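Long-range contact in esterase D (Lactobacillus rhamnosus, PDB 3DYV), which probably hydrolyses carboxylic esters as a member of the alpha/beta-hydrolase fold: residues Ser125-Gly130 and Thr175-Leu180. Residues are numbered along the deposited sequence; the frame is centred on the assembly and turned at random.
Sequences SPILPG and TVAADL
Leu128 and Ile127 present methyl groups to Val176, Ala177 and Leu180, towards the C-terminal part of helix 155-178 and the chain that follows, and the contact is purely apolar. The tightest touch is at Ala177, where Leu128 CD1 sits 3.5 Å from Ala177 CB; the side chain there is a single methyl, and the CA atoms of Leu128 and Ala177 are 5.8 Å apart. The other branch of Leu128 turns to Leu180, its CD2 lying 4.0 Å from Leu180 CD1, so the two methyls of one fork meet residues three apart in the chain. Ile127 works through its CG2 alone: with chi1 at -52°, CG1 lies beside the backbone N and CG2 anti to it, which turns the CG2 methyl to the helix. That methyl lies 4.1 Å from Val176 CG1, the two side chains crossing at about a right angle, and 4.2 Å from Ala177 CB. The contact joins the start of the crossover connection between the adjacent parallel strands 119-123 and 187-192 of the alpha/beta-hydrolase sheet to its closing helix, 155-178; helix 134-149 lies between them in the chain. Ile127 also touches Met108 of helix 102-113 and Leu206 of helix 202-209, and Leu180 meets Leu206 too. Backbone bonds shape both partners: Leu128 N donates to Pro126 O at 2.7 Å, closing a classic gamma turn centred on Ile127 (phi 75°, psi -59°), and Leu180 N reaches Ala177 O at 3.2 Å. Ser125 OG is hydrogen-bonded to the carbonyl O of Ser101, the predicted nucleophile, whose side chain lies about 8 Å from that of Ile127.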
loop_
_atom_site.group_PDB
_atom_site.type_symbol
_atom_site.label_atom_id
_atom_site.label_comp_id
_atom_site.label_asym_id
_atom_site.label_seq_id
_atom_site.Cartn_x
_atom_site.Cartn_y
_atom_site.Cartn_z
ATOM N N SER A 125 -5.483 3.966 -2.960
ATOM C CA SER A 125 -4.433 4.938 -2.634
ATOM C C SER A 125 -4.433 6.080 -3.655
ATOM O O SER A 125 -3.651 6.067 -4.610
ATOM C CB SER A 125 -3.056 4.271 -2.601
ATOM O OG SER A 125 -2.059 5.176 -2.148
ATOM N N PRO A 126 -5.320 7.071 -3.463
ATOM C CA PRO A 126 -5.415 8.215 -4.377
ATOM C C PRO A 126 -4.158 9.092 -4.498
ATOM O O PRO A 126 -4.057 9.865 -5.454
ATOM C CB PRO A 126 -6.570 9.034 -3.787
ATOM C CG PRO A 126 -7.335 8.077 -2.946
ATOM C CD PRO A 126 -6.315 7.160 -2.382
ATOM N N ILE A 127 -3.237 8.991 -3.537
ATOM C CA ILE A 127 -1.946 9.704 -3.557
ATOM C C ILE A 127 -2.119 11.187 -3.221
ATOM O O ILE A 127 -1.529 11.685 -2.260
ATOM C CB ILE A 127 -1.185 9.573 -4.915
ATOM C CG1 ILE A 127 -1.041 8.108 -5.350
ATOM C CG2 ILE A 127 0.185 10.216 -4.811
ATOM C CD1 ILE A 127 -0.343 7.207 -4.341
ATOM N N LEU A 128 -2.919 11.879 -4.026
ATOM C CA LEU A 128 -3.282 13.270 -3.766
ATOM C C LEU A 128 -3.975 13.340 -2.401
ATOM O O LEU A 128 -4.983 12.662 -2.192
ATOM C CB LEU A 128 -4.224 13.787 -4.866
ATOM C CG LEU A 128 -3.676 14.007 -6.289
ATOM C CD1 LEU A 128 -2.568 15.031 -6.283
ATOM C CD2 LEU A 128 -3.187 12.720 -6.960
ATOM N N PRO A 129 -3.425 14.125 -1.453
ATOM C CA PRO A 129 -4.058 14.177 -0.130
ATOM C C PRO A 129 -5.430 14.851 -0.126
ATOM O O PRO A 129 -5.673 15.782 -0.893
ATOM C CB PRO A 129 -3.067 14.990 0.720
ATOM C CG PRO A 129 -1.827 15.102 -0.079
ATOM C CD PRO A 129 -2.214 14.962 -1.514
ATOM N N GLY A 130 -6.320 14.373 0.737
ATOM C CA GLY A 130 -7.652 14.957 0.862
ATOM C C GLY A 130 -8.265 14.653 2.211
ATOM O O GLY A 130 -7.574 14.218 3.135
ATOM N N THR A 175 4.845 15.310 -2.621
ATOM C CA THR A 175 6.017 15.239 -3.490
ATOM C C THR A 175 5.838 14.153 -4.546
ATOM O O THR A 175 6.119 14.372 -5.727
ATOM C CB THR A 175 7.289 14.993 -2.669
ATOM O OG1 THR A 175 7.482 16.097 -1.780
ATOM C CG2 THR A 175 8.505 14.843 -3.569
ATOM N N VAL A 176 5.350 12.992 -4.116
ATOM C CA VAL A 176 5.030 11.915 -5.040
ATOM C C VAL A 176 3.975 12.377 -6.042
ATOM O O VAL A 176 4.102 12.123 -7.231
ATOM C CB VAL A 176 4.543 10.645 -4.302
ATOM C CG1 VAL A 176 4.209 9.551 -5.299
ATOM C CG2 VAL A 176 5.605 10.167 -3.308
ATOM N N ALA A 177 2.951 13.084 -5.565
ATOM C CA ALA A 177 1.893 13.582 -6.447
ATOM C C ALA A 177 2.432 14.536 -7.521
ATOM O O ALA A 177 2.051 14.445 -8.693
ATOM C CB ALA A 177 0.801 14.257 -5.630
ATOM N N ALA A 178 3.327 15.434 -7.120
ATOM C CA ALA A 178 3.928 16.417 -8.037
ATOM C C ALA A 178 4.827 15.776 -9.102
ATOM O O ALA A 178 5.092 16.389 -10.144
ATOM C CB ALA A 178 4.721 17.458 -7.242
ATOM N N ASP A 179 5.302 14.559 -8.833
ATOM C CA ASP A 179 6.166 13.817 -9.760
ATOM C C ASP A 179 5.419 12.758 -10.585
ATOM O O ASP A 179 6.053 11.940 -11.251
ATOM C CB ASP A 179 7.316 13.149 -8.988
ATOM C CG ASP A 179 8.414 14.126 -8.586
ATOM O OD1 ASP A 179 8.572 15.179 -9.234
ATOM O OD2 ASP A 179 9.142 13.829 -7.617
ATOM N N LEU A 180 4.086 12.771 -10.561
ATOM C CA LEU A 180 3.301 11.781 -11.321
ATOM C C LEU A 180 3.535 11.865 -12.835
ATOM O O LEU A 180 3.382 10.872 -13.550
ATOM C CB LEU A 180 1.808 11.905 -11.005
ATOM C CG LEU A 180 1.393 11.411 -9.616
ATOM C CD1 LEU A 180 -0.051 11.798 -9.317
ATOM C CD2 LEU A 180 1.582 9.896 -9.494
#